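PDB 3THI: protein (thiaminase I) from Bacillus subtilis, which cleaves thiamin, probably by transferring its pyrimidine portion to an incoming nucleophile such as an organic base and releasing the thiazole. Local coordinates for residues K113-I118 with S224-I229; E126-I131 with L192-N197. All coordinates share one frame; numbering follows the deposited sequence.

Contact 1: K113-I118 with S224-I229; sequences KGDLKI and SGRAFI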
loop_
_atom_site.group_PDB
_atom_site.type_symbol
_atom_site.label_atom_id
_atom_site.label_comp_id
_atom_site.label_asym_id
_atom_site.label_seq_id
_atom_site.Cartn_x
_atom_site.Cartn_y
_atom_site.Cartn_z
ATOM N N LYS A 113 -23.792 0.102 1.164
ATOM C CA LYS A 113 -24.650 0.184 -0.010
ATOM C C LYS A 113 -25.724 1.279 -0.024
ATOM O O LYS A 113 -25.699 2.159 -0.890
ATOM C CB LYS A 113 -25.290 -1.189 -0.244
ATOM C CG LYS A 113 -26.255 -1.240 -1.396
ATOM C CD LYS A 113 -26.910 -2.596 -1.492
ATOM C CE LYS A 113 -25.932 -3.642 -1.969
ATOM N NZ LYS A 113 -26.655 -4.883 -2.317
ATOM N N GLY A 114 -26.653 1.227 0.928
ATOM C CA GLY A 114 -27.729 2.205 0.971
ATOM C C GLY A 114 -27.418 3.547 1.605
ATOM O O GLY A 114 -28.313 4.389 1.755
ATOM N N ASP A 115 -26.158 3.758 1.977
ATOM C CA ASP A 115 -25.745 5.008 2.606
ATOM C C ASP A 115 -25.285 5.997 1.532
ATOM O O ASP A 115 -24.098 6.282 1.394
ATOM C CB ASP A 115 -24.622 4.728 3.609
ATOM C CG ASP A 115 -24.479 5.810 4.659
ATOM O OD1 ASP A 115 -25.015 6.924 4.482
ATOM O OD2 ASP A 115 -23.814 5.540 5.674
ATOM N N LEU A 116 -26.238 6.528 0.779
ATOM C CA LEU A 116 -25.947 7.469 -0.294
ATOM C C LEU A 116 -25.200 8.724 0.161
ATOM O O LEU A 116 -24.285 9.179 -0.521
ATOM C CB LEU A 116 -27.243 7.857 -1.014
ATOM C CG LEU A 116 -28.114 6.705 -1.518
ATOM C CD1 LEU A 116 -29.363 7.263 -2.153
ATOM C CD2 LEU A 116 -27.366 5.843 -2.521
ATOM N N LYS A 117 -25.560 9.250 1.331
ATOM C CA LYS A 117 -24.922 10.459 1.864
ATOM C C LYS A 117 -23.403 10.384 2.010
ATOM O O LYS A 117 -22.711 11.385 1.801
ATOM C CB LYS A 117 -25.546 10.870 3.201
ATOM C CG LYS A 117 -26.953 11.397 3.075
ATOM C CD LYS A 117 -27.400 12.051 4.368
ATOM C CE LYS A 117 -28.797 12.625 4.244
ATOM N NZ LYS A 117 -29.133 13.493 5.396
ATOM N N ILE A 118 -22.891 9.216 2.402
ATOM C CA ILE A 118 -21.451 9.021 2.556
ATOM C C ILE A 118 -20.839 8.831 1.170
ATOM O O ILE A 118 -19.640 9.045 0.971
ATOM C CB ILE A 118 -21.121 7.795 3.446
ATOM C CG1 ILE A 118 -21.826 7.919 4.798
ATOM C CG2 ILE A 118 -19.617 7.706 3.701
ATOM C CD1 ILE A 118 -21.352 9.087 5.653
ATOM N N SER A 224 -20.091 -2.794 12.465
ATOM C CA SER A 224 -19.449 -1.779 13.287
ATOM C C SER A 224 -19.049 -0.581 12.437
ATOM O O SER A 224 -18.568 -0.753 11.306
ATOM C CB SER A 224 -18.208 -2.366 13.957
ATOM O OG SER A 224 -17.499 -1.386 14.686
ATOM N N GLY A 225 -19.276 0.617 12.982
ATOM C CA GLY A 225 -18.933 1.855 12.300
ATOM C C GLY A 225 -19.861 2.254 11.163
ATOM O O GLY A 225 -20.704 1.465 10.732
ATOM N N ARG A 226 -19.771 3.505 10.724
ATOM C CA ARG A 226 -20.591 3.947 9.603
ATOM C C ARG A 226 -19.735 4.074 8.355
ATOM O O ARG A 226 -20.204 3.872 7.235
ATOM C CB ARG A 226 -21.261 5.282 9.879
ATOM C CG ARG A 226 -22.113 5.704 8.705
ATOM C CD ARG A 226 -23.079 6.770 9.078
ATOM N NE ARG A 226 -23.804 7.243 7.915
ATOM C CZ ARG A 226 -24.389 8.430 7.854
ATOM N NH1 ARG A 226 -24.327 9.257 8.889
ATOM N NH2 ARG A 226 -25.043 8.789 6.762
ATOM N N ALA A 227 -18.478 4.450 8.557
ATOM C CA ALA A 227 -17.545 4.609 7.456
ATOM C C ALA A 227 -16.270 3.893 7.851
ATOM O O ALA A 227 -16.003 3.708 9.039
ATOM C CB ALA A 227 -17.277 6.088 7.194
ATOM N N PHE A 228 -15.524 3.428 6.853
ATOM C CA PHE A 228 -14.261 2.729 7.079
ATOM C C PHE A 228 -13.244 3.181 6.042
ATOM O O PHE A 228 -13.520 3.173 4.839
ATOM C CB PHE A 228 -14.463 1.203 6.997
ATOM C CG PHE A 228 -13.180 0.405 6.830
ATOM C CD1 PHE A 228 -12.088 0.604 7.674
ATOM C CD2 PHE A 228 -13.070 -0.545 5.819
ATOM C CE1 PHE A 228 -10.907 -0.129 7.511
ATOM C CE2 PHE A 228 -11.903 -1.280 5.648
ATOM C CZ PHE A 228 -10.816 -1.071 6.498
ATOM N N ILE A 229 -12.107 3.674 6.520
ATOM C CA ILE A 229 -11.036 4.085 5.625
ATOM C C ILE A 229 -9.957 3.033 5.795
ATOM O O ILE A 229 -9.425 2.841 6.888
ATOM C CB ILE A 229 -10.482 5.492 5.952
ATOM C CG1 ILE A 229 -11.547 6.552 5.643
ATOM C CG2 ILE A 229 -9.186 5.751 5.155
ATOM C CD1 ILE A 229 -11.177 7.965 6.059
HETATM O O HOH W 1 -22.124 3.627 5.663
#
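The backbones of 113-118 and 224-229 stay well apart, I118 and A227 having the nearest CA atoms at 7.7 Å, and R226 bridges the gap to D115 and I118. With CG anti to the backbone N (chi1 -179°) and an extended chain as far as NE, R226 spans this distance and presents the side of its guanidinium to D115. The grip is side-on and twofold. R226 NE donates to D115 OD2 at 2.8 Å, and R226 NH2 to D115 OD1 at 2.9 Å. Each carboxylate oxygen uses its syn lone pair, both bonds are almost straight, and the two flat groups lie only 6° from coplanar, so the salt bridge restrains rotation of both. A water donates to D115 OD2 at 2.6 Å and also to R226 O, tying the carboxylate to the arginine's own backbone.

I118 covers one guanidinium face, its CD1 sitting 3.6 Å above the plane of R226 and displaced toward the rim. K117 adds only a loose approach of its CB to NH2. Nearby, R112 bonds the carbonyl oxygens of S224 and G225. The bidentate, coplanar carboxylate–guanidinium pair thus fastens the inverse gamma turn centred on D115, which follows strand 96-112, to the corner at R226 that leads into strand 227-231, the antiparallel neighbour of that strand, in a chain whose family assignment is consistent with a periplasmic-binding-protein-like fold.

Contact 2: E126-I131 with L192-N197; sequences ELYKKI and LRLLIN
Y128 and L194 meet in a small surface contact between two helices, 124-131 and 186-199, with no hydrogen bond passing directly between the two segments. Within 126-131 and 192-197 the CA atoms come nearest at this same pair, 7.6 Å apart. Y128 holds its ring anti to the backbone N (chi1 -180°), which carries it off its helix toward the other, and L194 lays one methyl over a ring face. That methyl, CD1, lies 4.0 Å from the ring centroid of Y128 and 30° off the ring normal, a CH-pi contact shifted toward CG and CD1; its closest approach is 3.5 Å to Y128 CD1. The second methyl, L194 CD2, rests against Y128 CB at 4.0 Å, so the fork of the leucine spans the ring and its root.

Farther along the ring, N197 brings its amide up obliquely, ND2 standing 3.3 Å from Y128 CE1 with the ring and amide planes 35° apart. The polar ends of both residues find a common partner beyond helix 124-131: Y128 OH and N197 ND2 are each hydrogen-bonded to T133 OG1. M198 touches Y128 as well as L127 and I131, continuing the apolar packing between the helices. Contact over the ring face is therefore apolar, while the amide meets the ring without a hydrogen bond to it; polar cohesion is indirect, one threonine hydroxyl joining phenol and amide, which probably helps to hold the two ends in place.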
loop_
_atom_site.group_PDB
_atom_site.type_symbol
_atom_site.label_atom_id
_atom_site.label_comp_id
_atom_site.label_asym_id
_atom_site.label_seq_id
_atom_site.Cartn_x
_atom_site.Cartn_y
_atom_site.Cartn_z
ATOM N N GLU A 126 -15.627 16.752 4.773
ATOM C CA GLU A 126 -16.996 16.484 4.341
ATOM C C GLU A 126 -17.468 15.229 5.082
ATOM O O GLU A 126 -18.653 15.090 5.397
ATOM C CB GLU A 126 -17.057 16.248 2.830
ATOM C CG GLU A 126 -16.962 17.508 1.977
ATOM C CD GLU A 126 -16.863 17.195 0.491
ATOM O OE1 GLU A 126 -16.717 16.003 0.149
ATOM O OE2 GLU A 126 -16.916 18.131 -0.339
ATOM N N LEU A 127 -16.523 14.334 5.383
ATOM C CA LEU A 127 -16.821 13.102 6.110
ATOM C C LEU A 127 -17.232 13.471 7.535
ATOM O O LEU A 127 -18.179 12.912 8.077
ATOM C CB LEU A 127 -15.583 12.196 6.163
ATOM C CG LEU A 127 -15.716 10.667 6.117
ATOM C CD1 LEU A 127 -14.521 10.043 6.843
ATOM C CD2 LEU A 127 -17.025 10.182 6.717
ATOM N N TYR A 128 -16.507 14.413 8.134
ATOM C CA TYR A 128 -16.800 14.862 9.489
ATOM C C TYR A 128 -18.196 15.478 9.617
ATOM O O TYR A 128 -18.871 15.284 10.631
ATOM C CB TYR A 128 -15.752 15.865 9.976
ATOM C CG TYR A 128 -16.027 16.347 11.382
ATOM C CD1 TYR A 128 -15.693 15.561 12.484
ATOM C CD2 TYR A 128 -16.669 17.557 11.607
ATOM C CE1 TYR A 128 -15.998 15.968 13.777
ATOM C CE2 TYR A 128 -16.983 17.974 12.899
ATOM C CZ TYR A 128 -16.647 17.174 13.980
ATOM O OH TYR A 128 -16.991 17.566 15.257
ATOM N N LYS A 129 -18.617 16.239 8.609
ATOM C CA LYS A 129 -19.939 16.861 8.633
ATOM C C LYS A 129 -21.055 15.813 8.615
ATOM O O LYS A 129 -22.177 16.096 9.019
ATOM C CB LYS A 129 -20.103 17.820 7.447
ATOM C CG LYS A 129 -19.261 19.084 7.588
ATOM C CD LYS A 129 -19.517 20.093 6.475
ATOM C CE LYS A 129 -18.547 21.265 6.587
ATOM N NZ LYS A 129 -18.649 22.204 5.431
ATOM N N LYS A 130 -20.723 14.604 8.166
ATOM C CA LYS A 130 -21.673 13.500 8.070
ATOM C C LYS A 130 -21.674 12.575 9.270
ATOM O O LYS A 130 -22.729 12.230 9.788
ATOM C CB LYS A 130 -21.409 12.686 6.803
ATOM C CG LYS A 130 -21.658 13.465 5.528
ATOM C CD LYS A 130 -23.096 13.962 5.437
ATOM C CE LYS A 130 -23.272 14.868 4.226
ATOM N NZ LYS A 130 -24.709 15.201 3.991
ATOM N N ILE A 131 -20.493 12.146 9.697
ATOM C CA ILE A 131 -20.404 11.247 10.839
ATOM C C ILE A 131 -20.052 11.924 12.166
ATOM O O ILE A 131 -20.355 11.385 13.235
ATOM C CB ILE A 131 -19.458 10.067 10.569
ATOM C CG1 ILE A 131 -18.038 10.558 10.361
ATOM C CG2 ILE A 131 -19.949 9.276 9.354
ATOM C CD1 ILE A 131 -17.034 9.444 10.284
ATOM N N LEU A 192 -5.116 14.996 10.651
ATOM C CA LEU A 192 -4.924 13.718 11.337
ATOM C C LEU A 192 -5.745 13.637 12.625
ATOM O O LEU A 192 -6.268 12.579 12.964
ATOM C CB LEU A 192 -3.436 13.461 11.605
ATOM C CG LEU A 192 -2.493 13.403 10.394
ATOM C CD1 LEU A 192 -1.065 13.192 10.852
ATOM C CD2 LEU A 192 -2.914 12.287 9.443
ATOM N N ARG A 193 -5.866 14.760 13.328
ATOM C CA ARG A 193 -6.653 14.814 14.554
ATOM C C ARG A 193 -8.111 14.620 14.228
ATOM O O ARG A 193 -8.820 13.942 14.961
ATOM C CB ARG A 193 -6.502 16.158 15.262
ATOM C CG ARG A 193 -5.190 16.319 15.954
ATOM C CD ARG A 193 -5.123 17.609 16.722
ATOM N NE ARG A 193 -4.270 17.387 17.871
ATOM C CZ ARG A 193 -4.693 17.420 19.127
ATOM N NH1 ARG A 193 -5.962 17.690 19.392
ATOM N NH2 ARG A 193 -3.856 17.121 20.110
ATOM N N LEU A 194 -8.563 15.232 13.134
ATOM C CA LEU A 194 -9.957 15.116 12.724
ATOM C C LEU A 194 -10.313 13.635 12.532
ATOM O O LEU A 194 -11.385 13.189 12.947
ATOM C CB LEU A 194 -10.199 15.886 11.428
ATOM C CG LEU A 194 -11.677 15.995 11.068
ATOM C CD1 LEU A 194 -12.406 16.747 12.166
ATOM C CD2 LEU A 194 -11.850 16.671 9.736
ATOM N N LEU A 195 -9.386 12.883 11.935
ATOM C CA LEU A 195 -9.561 11.457 11.695
ATOM C C LEU A 195 -9.654 10.700 13.011
ATOM O O LEU A 195 -10.489 9.814 13.160
ATOM C CB LEU A 195 -8.389 10.911 10.892
ATOM C CG LEU A 195 -8.312 11.272 9.421
ATOM C CD1 LEU A 195 -6.949 10.901 8.895
ATOM C CD2 LEU A 195 -9.425 10.564 8.656
ATOM N N ILE A 196 -8.756 11.025 13.935
ATOM C CA ILE A 196 -8.729 10.405 15.254
ATOM C C ILE A 196 -10.020 10.761 15.987
ATOM O O ILE A 196 -10.634 9.922 16.649
ATOM C CB ILE A 196 -7.501 10.895 16.050
ATOM C CG1 ILE A 196 -6.224 10.308 15.434
ATOM C CG2 ILE A 196 -7.636 10.545 17.522
ATOM C CD1 ILE A 196 -4.936 10.984 15.888
ATOM N N ASN A 197 -10.443 12.007 15.822
ATOM C CA ASN A 197 -11.667 12.482 16.443
ATOM C C ASN A 197 -12.887 11.687 15.948
ATOM O O ASN A 197 -13.813 11.390 16.720
ATOM C CB ASN A 197 -11.859 13.970 16.143
ATOM C CG ASN A 197 -12.988 14.572 16.940
ATOM O OD1 ASN A 197 -12.967 14.559 18.176
ATOM N ND2 ASN A 197 -13.991 15.076 16.248
#

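Contacts 1 and 2 are neighbours, their centres 13 Å apart and each about 22 Å from the centre of the chain, on the same side of it. They meet along helix 124-131, which follows helix 116-119 in sequence. From contact 1, I118 CD1 packs on K130 CB at 3.8 Å and on I131 CG2 at 4.0 Å, so the methyl lying over the guanidinium of R226 also touches the last turn of this helix. R226 NH1 stands 3.5 Å from K130 O, as packing. Deeper, I229 CD1 meets L127 CD1 at 4.0 Å. Helix 124-131 thus takes part in both contacts, packing against I118, R226 and I229 of contact 1 and against helix 186-199 in contact 2.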